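Replication initiator A family protein (Staphylococcus aureus CA-347, PDB 4PT7) probably initiates replication of staphylococcal multiresistance plasmids by binding and assembling the replication origin through a winged-helix type N-terminal domain. Local coordinates at residues R15-P20 against Y40-D45; D45-S50 against I62-S67; L94-R99 against Y109-I114. One frame throughout, in Å; residues are numbered along the deposited sequence.

Contact 1 of 3, residues R15-P20 against Y40-D45; sequences RFYQIP and YAILRD
Tyr17 lies against helix 34-52 with Ile42 over its ring, in what is probably the winged-helix domain of a RepA-type initiator; strand 16-20 and the helical segment 40-45 run 120° apart, their axes 6.7 Å apart at closest approach. Ile42 CG1 sits almost exactly above the ring centre, 3.8 Å from the Tyr17 centroid and 3° off the normal, a CH-pi contact. Asp45 CB meets the same ring in its plane, at the CD2-CE2 edge, and the carboxylate stands nearly perpendicular to it. With CG of Tyr17 anti to its carbonyl carbon (chi1 -76°), the ring is turned toward the helix, where Ile42 and Asp45 meet it.

Ala41 is the point of closest backbone approach, its CA 5.1 Å from that of Ile19. Its methyl fits beneath the strand, with Ala41 CB 3.2 Å from Gln18 O and also against Ile19 CG1. Farther along, Pro20 CG and CD lie obliquely to the Tyr40 ring on its CE2 side. No direct hydrogen bond crosses the contact. The Gln18 amide and Arg44 guanidinium meet only obliquely, their planes steeply inclined.

Outward, the charged ends turn to the second subunit: Arg44 forms a salt bridge with its Glu14 and Asp45 with its Lys21, while strand 16-20 pairs antiparallel with a strand of that chain. Tyr40 instead hydrogen-bonds through OH to Met111 O of its own chain. The contact thus joins the strand that pairs with the second subunit to a largely buried helix face.

Two waters bridge the segments. One links Tyr17 OH to Asp45 OD2, the latter bond weak; the other accepts from Gln18 N at 2.7 Å and donates to Ala41 O, also at 2.7 Å.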
loop_
_atom_site.group_PDB
_atom_site.type_symbol
_atom_site.label_atom_id
_atom_site.label_comp_id
_atom_site.label_asym_id
_atom_site.label_seq_id
_atom_site.Cartn_x
_atom_site.Cartn_y
_atom_site.Cartn_z
ATOM N N ARG B 15 -5.889 13.867 -19.052
ATOM C CA ARG B 15 -5.070 12.664 -19.187
ATOM C C ARG B 15 -5.601 11.668 -18.158
ATOM O O ARG B 15 -5.809 12.023 -16.988
ATOM C CB ARG B 15 -3.592 12.996 -18.941
ATOM C CG ARG B 15 -3.088 14.033 -19.943
ATOM C CD ARG B 15 -1.585 14.159 -19.969
ATOM N NE ARG B 15 -1.160 15.197 -20.905
ATOM C CZ ARG B 15 0.099 15.382 -21.279
ATOM N NH1 ARG B 15 1.048 14.595 -20.795
ATOM N NH2 ARG B 15 0.414 16.353 -22.126
ATOM N N PHE B 16 -5.836 10.433 -18.585
ATOM C CA PHE B 16 -6.389 9.444 -17.671
ATOM C C PHE B 16 -5.815 8.043 -17.827
ATOM O O PHE B 16 -5.041 7.759 -18.741
ATOM C CB PHE B 16 -7.924 9.325 -17.842
ATOM C CG PHE B 16 -8.609 10.577 -18.350
ATOM C CD1 PHE B 16 -8.465 10.971 -19.674
ATOM C CD2 PHE B 16 -9.419 11.346 -17.508
ATOM C CE1 PHE B 16 -9.115 12.115 -20.165
ATOM C CE2 PHE B 16 -10.074 12.495 -17.989
ATOM C CZ PHE B 16 -9.919 12.877 -19.324
ATOM N N TYR B 17 -6.204 7.178 -16.900
ATOM C CA TYR B 17 -5.860 5.773 -16.933
ATOM C C TYR B 17 -7.211 5.200 -17.315
ATOM O O TYR B 17 -8.238 5.638 -16.799
ATOM C CB TYR B 17 -5.434 5.271 -15.554
ATOM C CG TYR B 17 -4.044 5.717 -15.182
ATOM C CD1 TYR B 17 -3.806 6.359 -13.969
ATOM C CD2 TYR B 17 -2.965 5.522 -16.056
ATOM C CE1 TYR B 17 -2.525 6.802 -13.632
ATOM C CE2 TYR B 17 -1.692 5.960 -15.734
ATOM C CZ TYR B 17 -1.477 6.598 -14.521
ATOM O OH TYR B 17 -0.215 7.022 -14.190
ATOM N N GLN B 18 -7.207 4.247 -18.239
ATOM C CA GLN B 18 -8.443 3.651 -18.738
ATOM C C GLN B 18 -8.703 2.234 -18.263
ATOM O O GLN B 18 -7.907 1.324 -18.526
ATOM C CB GLN B 18 -8.440 3.658 -20.279
ATOM C CG GLN B 18 -8.395 5.034 -20.898
ATOM C CD GLN B 18 -8.179 4.995 -22.410
ATOM O OE1 GLN B 18 -8.854 5.702 -23.161
ATOM N NE2 GLN B 18 -7.229 4.176 -22.858
ATOM N N ILE B 19 -9.839 2.035 -17.604
ATOM C CA ILE B 19 -10.200 0.709 -17.131
ATOM C C ILE B 19 -11.328 0.167 -17.994
ATOM O O ILE B 19 -12.342 0.834 -18.191
ATOM C CB ILE B 19 -10.683 0.735 -15.665
ATOM C CG1 ILE B 19 -9.620 1.375 -14.768
ATOM C CG2 ILE B 19 -10.962 -0.695 -15.188
ATOM C CD1 ILE B 19 -10.087 1.609 -13.344
ATOM N N PRO B 20 -11.154 -1.044 -18.542
ATOM C CA PRO B 20 -12.185 -1.657 -19.384
ATOM C C PRO B 20 -13.502 -1.784 -18.619
ATOM O O PRO B 20 -13.524 -2.279 -17.488
ATOM C CB PRO B 20 -11.589 -3.022 -19.717
ATOM C CG PRO B 20 -10.129 -2.739 -19.771
ATOM C CD PRO B 20 -9.913 -1.839 -18.571
ATOM N N TYR B 40 -4.127 -2.602 -13.773
ATOM C CA TYR B 40 -4.247 -3.010 -15.168
ATOM C C TYR B 40 -4.252 -1.761 -16.047
ATOM O O TYR B 40 -3.543 -1.697 -17.055
ATOM C CB TYR B 40 -5.545 -3.794 -15.386
ATOM C CG TYR B 40 -5.773 -4.205 -16.825
ATOM C CD1 TYR B 40 -5.344 -5.451 -17.302
ATOM C CD2 TYR B 40 -6.386 -3.328 -17.729
ATOM C CE1 TYR B 40 -5.513 -5.803 -18.649
ATOM C CE2 TYR B 40 -6.563 -3.673 -19.067
ATOM C CZ TYR B 40 -6.120 -4.905 -19.518
ATOM O OH TYR B 40 -6.258 -5.224 -20.841
ATOM N N ALA B 41 -5.038 -0.763 -15.647
ATOM C CA ALA B 41 -5.143 0.467 -16.422
ATOM C C ALA B 41 -3.818 1.223 -16.482
ATOM O O ALA B 41 -3.485 1.823 -17.500
ATOM C CB ALA B 41 -6.242 1.354 -15.849
ATOM N N ILE B 42 -3.054 1.190 -15.395
ATOM C CA ILE B 42 -1.768 1.868 -15.372
ATOM C C ILE B 42 -0.778 1.146 -16.284
ATOM O O ILE B 42 -0.040 1.788 -17.031
ATOM C CB ILE B 42 -1.196 1.955 -13.941
ATOM C CG1 ILE B 42 -2.124 2.812 -13.073
ATOM C CG2 ILE B 42 0.211 2.538 -13.976
ATOM C CD1 ILE B 42 -1.615 3.065 -11.668
ATOM N N LEU B 43 -0.763 -0.183 -16.240
ATOM C CA LEU B 43 0.149 -0.920 -17.109
ATOM C C LEU B 43 -0.235 -0.721 -18.581
ATOM O O LEU B 43 0.627 -0.716 -19.462
ATOM C CB LEU B 43 0.155 -2.407 -16.759
ATOM C CG LEU B 43 0.775 -2.772 -15.404
ATOM C CD1 LEU B 43 0.666 -4.276 -15.169
ATOM C CD2 LEU B 43 2.230 -2.346 -15.370
ATOM N N ARG B 44 -1.532 -0.545 -18.837
ATOM C CA ARG B 44 -2.033 -0.340 -20.193
ATOM C C ARG B 44 -1.431 0.940 -20.756
ATOM O O ARG B 44 -0.986 0.984 -21.904
ATOM C CB ARG B 44 -3.564 -0.238 -20.182
ATOM C CG ARG B 44 -4.169 0.131 -21.519
ATOM C CD ARG B 44 -5.679 0.266 -21.433
ATOM N NE ARG B 44 -6.273 -0.554 -22.475
ATOM C CZ ARG B 44 -6.453 -0.163 -23.728
ATOM N NH1 ARG B 44 -6.979 -1.006 -24.601
ATOM N NH2 ARG B 44 -6.162 1.076 -24.093
ATOM N N ASP B 45 -1.420 1.977 -19.929
ATOM C CA ASP B 45 -0.868 3.263 -20.312
ATOM C C ASP B 45 0.642 3.103 -20.542
ATOM O O ASP B 45 1.229 3.813 -21.347
ATOM C CB ASP B 45 -1.127 4.282 -19.201
ATOM C CG ASP B 45 -0.541 5.646 -19.510
ATOM O OD1 ASP B 45 -1.127 6.380 -20.332
ATOM O OD2 ASP B 45 0.516 5.978 -18.931
HETATM O O HOH W 1 1.424 7.827 -16.311
HETATM O O HOH W 2 -4.898 3.265 -19.290
#

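Contact 2 of 3, residues D45-S50 against I62-S67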
loop_
_atom_site.group_PDB
_atom_site.type_symbol
_atom_site.label_atom_id
_atom_site.label_comp_id
_atom_site.label_asym_id
_atom_site.label_seq_id
_atom_site.Cartn_x
_atom_site.Cartn_y
_atom_site.Cartn_z
ATOM N N ASP B 45 -1.420 1.977 -19.929
ATOM C CA ASP B 45 -0.868 3.263 -20.312
ATOM C C ASP B 45 0.642 3.103 -20.542
ATOM O O ASP B 45 1.229 3.813 -21.347
ATOM C CB ASP B 45 -1.127 4.282 -19.201
ATOM C CG ASP B 45 -0.541 5.646 -19.510
ATOM O OD1 ASP B 45 -1.127 6.380 -20.332
ATOM O OD2 ASP B 45 0.516 5.978 -18.931
ATOM N N ARG B 46 1.269 2.169 -19.832
ATOM C CA ARG B 46 2.711 1.954 -19.971
ATOM C C ARG B 46 3.125 1.340 -21.304
ATOM O O ARG B 46 4.277 1.450 -21.696
ATOM C CB ARG B 46 3.237 1.080 -18.824
ATOM C CG ARG B 46 3.626 1.850 -17.594
ATOM C CD ARG B 46 5.056 2.334 -17.655
ATOM N NE ARG B 46 5.256 3.417 -16.704
ATOM C CZ ARG B 46 6.439 3.911 -16.356
ATOM N NH1 ARG B 46 7.558 3.419 -16.880
ATOM N NH2 ARG B 46 6.496 4.907 -15.481
ATOM N N LEU B 47 2.188 0.691 -21.989
ATOM C CA LEU B 47 2.461 0.071 -23.283
ATOM C C LEU B 47 3.142 1.053 -24.226
ATOM O O LEU B 47 3.932 0.654 -25.082
ATOM C CB LEU B 47 1.158 -0.425 -23.915
ATOM C CG LEU B 47 0.475 -1.594 -23.199
ATOM C CD1 LEU B 47 -0.901 -1.874 -23.808
ATOM C CD2 LEU B 47 1.368 -2.805 -23.297
ATOM N N ASN B 48 2.827 2.335 -24.063
ATOM C CA ASN B 48 3.406 3.383 -24.892
ATOM C C ASN B 48 4.916 3.419 -24.690
ATOM O O ASN B 48 5.681 3.588 -25.641
ATOM C CB ASN B 48 2.813 4.742 -24.514
ATOM C CG ASN B 48 3.485 5.890 -25.239
ATOM O OD1 ASN B 48 3.747 6.946 -24.647
ATOM N ND2 ASN B 48 3.767 5.696 -26.528
ATOM N N LEU B 49 5.333 3.277 -23.437
ATOM C CA LEU B 49 6.743 3.287 -23.101
ATOM C C LEU B 49 7.437 2.004 -23.547
ATOM O O LEU B 49 8.597 2.041 -23.948
ATOM C CB LEU B 49 6.930 3.499 -21.596
ATOM C CG LEU B 49 6.433 4.852 -21.078
ATOM C CD1 LEU B 49 6.709 4.972 -19.587
ATOM C CD2 LEU B 49 7.123 5.976 -21.844
ATOM N N SER B 50 6.738 0.870 -23.487
ATOM C CA SER B 50 7.359 -0.377 -23.930
ATOM C C SER B 50 7.779 -0.250 -25.382
ATOM O O SER B 50 8.855 -0.699 -25.764
ATOM C CB SER B 50 6.409 -1.560 -23.793
ATOM O OG SER B 50 6.182 -1.894 -22.436
ATOM N N ILE B 62 3.599 -6.574 -27.524
ATOM C CA ILE B 62 4.220 -5.634 -26.597
ATOM C C ILE B 62 4.326 -6.246 -25.200
ATOM O O ILE B 62 3.352 -6.791 -24.678
ATOM C CB ILE B 62 3.406 -4.320 -26.517
ATOM C CG1 ILE B 62 3.159 -3.775 -27.932
ATOM C CG2 ILE B 62 4.171 -3.278 -25.708
ATOM C CD1 ILE B 62 2.138 -2.643 -27.998
ATOM N N TYR B 63 5.502 -6.134 -24.587
ATOM C CA TYR B 63 5.724 -6.705 -23.263
ATOM C C TYR B 63 6.480 -5.764 -22.327
ATOM O O TYR B 63 6.904 -4.678 -22.719
ATOM C CB TYR B 63 6.481 -8.034 -23.399
ATOM C CG TYR B 63 7.847 -7.903 -24.048
ATOM C CD1 TYR B 63 8.951 -7.463 -23.318
ATOM C CD2 TYR B 63 8.030 -8.183 -25.407
ATOM C CE1 TYR B 63 10.199 -7.306 -23.916
ATOM C CE2 TYR B 63 9.277 -8.025 -26.017
ATOM C CZ TYR B 63 10.357 -7.586 -25.264
ATOM O OH TYR B 63 11.591 -7.416 -25.857
ATOM N N PHE B 64 6.627 -6.190 -21.076
ATOM C CA PHE B 64 7.333 -5.412 -20.062
ATOM C C PHE B 64 8.540 -6.188 -19.552
ATOM O O PHE B 64 8.494 -7.420 -19.435
ATOM C CB PHE B 64 6.422 -5.104 -18.872
ATOM C CG PHE B 64 5.253 -4.241 -19.212
ATOM C CD1 PHE B 64 3.953 -4.719 -19.066
ATOM C CD2 PHE B 64 5.446 -2.940 -19.660
ATOM C CE1 PHE B 64 2.859 -3.905 -19.364
ATOM C CE2 PHE B 64 4.359 -2.120 -19.960
ATOM C CZ PHE B 64 3.065 -2.604 -19.811
ATOM N N VAL B 65 9.608 -5.453 -19.251
ATOM C CA VAL B 65 10.841 -6.032 -18.733
ATOM C C VAL B 65 11.203 -5.248 -17.479
ATOM O O VAL B 65 12.370 -4.967 -17.226
ATOM C CB VAL B 65 12.009 -5.883 -19.732
ATOM C CG1 VAL B 65 13.139 -6.810 -19.340
ATOM C CG2 VAL B 65 11.541 -6.167 -21.137
ATOM N N TYR B 66 10.193 -4.880 -16.703
ATOM C CA TYR B 66 10.423 -4.106 -15.490
ATOM C C TYR B 66 10.748 -4.994 -14.286
ATOM O O TYR B 66 10.177 -6.078 -14.119
ATOM C CB TYR B 66 9.193 -3.249 -15.181
ATOM C CG TYR B 66 8.973 -2.073 -16.117
ATOM C CD1 TYR B 66 7.760 -1.912 -16.791
ATOM C CD2 TYR B 66 9.941 -1.086 -16.272
ATOM C CE1 TYR B 66 7.516 -0.798 -17.583
ATOM C CE2 TYR B 66 9.704 0.042 -17.069
ATOM C CZ TYR B 66 8.487 0.175 -17.718
ATOM O OH TYR B 66 8.236 1.285 -18.488
ATOM N N SER B 67 11.674 -4.534 -13.453
ATOM C CA SER B 67 12.036 -5.288 -12.256
ATOM C C SER B 67 10.943 -5.059 -11.227
ATOM O O SER B 67 10.116 -4.154 -11.382
ATOM C CB SER B 67 13.381 -4.810 -11.692
ATOM O OG SER B 67 13.338 -3.438 -11.339
#
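Arg46 and Tyr66 meet through a hydrogen bond, Arg46 NH1 to Tyr66 OH at 2.8 Å. The hydroxyl lies in the guanidinium plane, at its edge, and the N-H points to it at 153°, while the tyrosine ring is turned 75° to that plane. A bend at chi2 (-87°) helps carry NH1 to the hydroxyl; Leu49 CD1 lies over one face of the guanidinium, toward its rim. The same NH1 forms a salt bridge with Asp129 of the second subunit, so one nitrogen serves both the loop and the second subunit.

Ser50 supplies the second bond: its OG donates to Tyr63 O at 2.9 Å, approaching from above the carbonyl plane. Ser50 CB also touches Ile62 CG2 at 3.4 Å. The apolar part between the two bonds is filled by Phe64, whose ring lies obliquely against Arg46 CB (3.6 Å from CE2), and by Leu47 CD2, which meets both Ile62 CG2 and Phe64 CZ.

Behind the loop, Phe64 shares a backbone hydrogen bond with Leu108 of strand 107-110, and Tyr66 stacks edge-to-face with Trp55. The packing of the segment before helix 68-74 on helix 34-52 is consistent with a winged-helix core.

Contact 3 of 3, residues L94-R99 against Y109-I114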
loop_
_atom_site.group_PDB
_atom_site.type_symbol
_atom_site.label_atom_id
_atom_site.label_comp_id
_atom_site.label_asym_id
_atom_site.label_seq_id
_atom_site.Cartn_x
_atom_site.Cartn_y
_atom_site.Cartn_z
ATOM N N LEU B 94 -5.453 -11.890 -17.824
ATOM C CA LEU B 94 -5.166 -10.508 -18.212
ATOM C C LEU B 94 -3.673 -10.220 -18.200
ATOM O O LEU B 94 -3.234 -9.149 -18.641
ATOM C CB LEU B 94 -5.885 -9.530 -17.276
ATOM C CG LEU B 94 -7.409 -9.661 -17.292
ATOM C CD1 LEU B 94 -8.036 -8.772 -16.220
ATOM C CD2 LEU B 94 -7.913 -9.283 -18.689
ATOM N N LEU B 95 -2.890 -11.179 -17.716
ATOM C CA LEU B 95 -1.448 -11.003 -17.628
ATOM C C LEU B 95 -0.713 -12.318 -17.801
ATOM O O LEU B 95 -1.090 -13.326 -17.202
ATOM C CB LEU B 95 -1.083 -10.407 -16.264
ATOM C CG LEU B 95 0.394 -10.113 -15.990
ATOM C CD1 LEU B 95 0.839 -8.966 -16.872
ATOM C CD2 LEU B 95 0.591 -9.751 -14.523
ATOM N N ILE B 96 0.328 -12.305 -18.630
ATOM C CA ILE B 96 1.148 -13.488 -18.859
ATOM C C ILE B 96 2.515 -13.179 -18.267
ATOM O O ILE B 96 3.076 -12.107 -18.507
ATOM C CB ILE B 96 1.329 -13.799 -20.358
ATOM C CG1 ILE B 96 -0.019 -14.139 -20.997
ATOM C CG2 ILE B 96 2.317 -14.959 -20.528
ATOM C CD1 ILE B 96 -0.731 -15.307 -20.357
ATOM N N GLN B 97 3.053 -14.121 -17.502
ATOM C CA GLN B 97 4.347 -13.924 -16.863
ATOM C C GLN B 97 5.347 -15.027 -17.211
ATOM O O GLN B 97 5.129 -16.196 -16.889
ATOM C CB GLN B 97 4.152 -13.853 -15.343
ATOM C CG GLN B 97 5.375 -13.388 -14.564
ATOM C CD GLN B 97 5.085 -13.158 -13.085
ATOM O OE1 GLN B 97 5.938 -12.666 -12.346
ATOM N NE2 GLN B 97 3.877 -13.514 -12.649
ATOM N N LYS B 98 6.437 -14.652 -17.879
ATOM C CA LYS B 98 7.490 -15.601 -18.247
ATOM C C LYS B 98 8.731 -15.318 -17.401
ATOM O O LYS B 98 9.326 -14.239 -17.487
ATOM C CB LYS B 98 7.846 -15.484 -19.735
ATOM C CG LYS B 98 6.733 -15.908 -20.690
ATOM C CD LYS B 98 7.208 -15.933 -22.137
ATOM C CE LYS B 98 6.076 -16.306 -23.096
ATOM N NZ LYS B 98 5.472 -17.634 -22.786
ATOM N N ARG B 99 9.115 -16.288 -16.576
ATOM C CA ARG B 99 10.279 -16.129 -15.714
ATOM C C ARG B 99 11.592 -16.406 -16.434
ATOM O O ARG B 99 11.657 -17.243 -17.339
ATOM C CB ARG B 99 10.159 -17.041 -14.493
ATOM C CG ARG B 99 9.133 -16.573 -13.475
ATOM C CD ARG B 99 9.210 -17.391 -12.195
ATOM N NE ARG B 99 8.474 -16.763 -11.100
ATOM C CZ ARG B 99 7.155 -16.603 -11.072
ATOM N NH1 ARG B 99 6.410 -17.028 -12.086
ATOM N NH2 ARG B 99 6.578 -16.015 -10.031
ATOM N N TYR B 109 3.487 -9.877 -20.071
ATOM C CA TYR B 109 2.682 -9.548 -21.240
ATOM C C TYR B 109 1.290 -9.174 -20.762
ATOM O O TYR B 109 0.572 -10.017 -20.212
ATOM C CB TYR B 109 2.533 -10.741 -22.192
ATOM C CG TYR B 109 3.718 -11.010 -23.082
ATOM C CD1 TYR B 109 4.699 -11.921 -22.708
ATOM C CD2 TYR B 109 3.842 -10.373 -24.319
ATOM C CE1 TYR B 109 5.782 -12.195 -23.544
ATOM C CE2 TYR B 109 4.916 -10.637 -25.160
ATOM C CZ TYR B 109 5.882 -11.550 -24.768
ATOM O OH TYR B 109 6.953 -11.811 -25.590
ATOM N N LEU B 110 0.912 -7.916 -20.957
ATOM C CA LEU B 110 -0.423 -7.483 -20.571
ATOM C C LEU B 110 -1.310 -8.031 -21.688
ATOM O O LEU B 110 -0.885 -8.066 -22.844
ATOM C CB LEU B 110 -0.516 -5.960 -20.556
ATOM C CG LEU B 110 -1.231 -5.297 -19.378
ATOM C CD1 LEU B 110 -1.947 -4.046 -19.876
ATOM C CD2 LEU B 110 -2.215 -6.243 -18.742
ATOM N N MET B 111 -2.524 -8.451 -21.348
ATOM C CA MET B 111 -3.451 -9.005 -22.326
ATOM C C MET B 111 -4.776 -8.243 -22.359
ATOM O O MET B 111 -5.202 -7.664 -21.363
ATOM C CB MET B 111 -3.733 -10.466 -21.990
ATOM C CG MET B 111 -2.489 -11.307 -21.784
ATOM S SD MET B 111 -1.494 -11.452 -23.264
ATOM C CE MET B 111 -2.480 -12.654 -24.149
ATOM N N LYS B 112 -5.428 -8.253 -23.515
ATOM C CA LYS B 112 -6.717 -7.593 -23.678
ATOM C C LYS B 112 -7.787 -8.479 -23.055
ATOM O O LYS B 112 -7.666 -9.701 -23.050
ATOM C CB LYS B 112 -7.000 -7.343 -25.172
ATOM C CG LYS B 112 -6.061 -6.278 -25.756
ATOM C CD LYS B 112 -5.849 -6.399 -27.262
ATOM C CE LYS B 112 -7.082 -6.057 -28.064
ATOM N NZ LYS B 112 -6.794 -6.164 -29.529
ATOM N N PRO B 113 -8.836 -7.868 -22.486
ATOM C CA PRO B 113 -9.918 -8.619 -21.861
ATOM C C PRO B 113 -10.787 -9.355 -22.870
ATOM O O PRO B 113 -10.672 -9.154 -24.079
ATOM C CB PRO B 113 -10.692 -7.544 -21.120
ATOM C CG PRO B 113 -10.510 -6.345 -21.995
ATOM C CD PRO B 113 -9.038 -6.422 -22.302
ATOM N N ILE B 114 -11.647 -10.217 -22.345
ATOM C CA ILE B 114 -12.572 -11.005 -23.139
ATOM C C ILE B 114 -13.945 -10.363 -23.012
ATOM O O ILE B 114 -14.304 -9.850 -21.949
ATOM C CB ILE B 114 -12.660 -12.461 -22.613
ATOM C CG1 ILE B 114 -11.320 -13.172 -22.805
ATOM C CG2 ILE B 114 -13.767 -13.217 -23.331
ATOM C CD1 ILE B 114 -10.874 -13.261 -24.254
#
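Tyr109 pairs with Ile96 in the hydrogen-bonded register, each backbone serving as both donor and acceptor. Tyr109 N donates to Ile96 O and Ile96 N to Tyr109 O, both at 2.8 Å. Tyr109 O also receives the CA-H of Leu95, with Leu95 CA 3.4 Å from that oxygen. On the sheet face of these two residues, Tyr109 CB packs on Ile96 CB, and the ring extends to Lys98, whose CE comes obliquely to Tyr109 CE1.

Leu110 follows on the opposite face, with Leu95 as its non-hydrogen-bonded partner. Its CD2 lies 3.1 Å from Leu94 O, and its side chain leans on Tyr40 and Leu43 of helix 34-52. This two-stranded antiparallel hairpin, strands 95-98 and 107-110, is the wing expected of a winged helix.

Past the last bridge, Met111 N still bonds to Leu94 O at 2.9 Å, the donor well above the carbonyl plane. Bent at chi2 and chi3 (-64° and -77°), the Met111 side chain folds back so that its SD lies 3.8 Å from Ile96 CG1.

The CA-CB bond of Lys112 points away from segment 94-99, and NZ forms a salt bridge with Glu10 of the second subunit. Pro113 then returns to the contact: Leu94 CD2 lies 3.8 Å from Pro113 CA, and the two side chains cross at about a right angle, with Phe23 of helix 22-25 touching both.

Overall arrangement
Contacts 1 and 2 share helix 34-52 and Asp45 and are both largely buried; contact 3 is only partly buried, with Lys98 and Lys112 exposed. Their chemistry differs accordingly. Contact 1 is apolar packing bridged by waters, contact 2 mixes packing with two side-chain hydrogen bonds, and contact 3 is a backbone ladder. Contact 3 joins the others through its neighbours: Tyr40 of contact 1 reaches Met111 and Leu110, while Tyr63 and Phe64 of contact 2 lie against Tyr109 and Leu110. All three also touch the second subunit, and in contact 1 strand 16-20 also pairs with a strand of that chain.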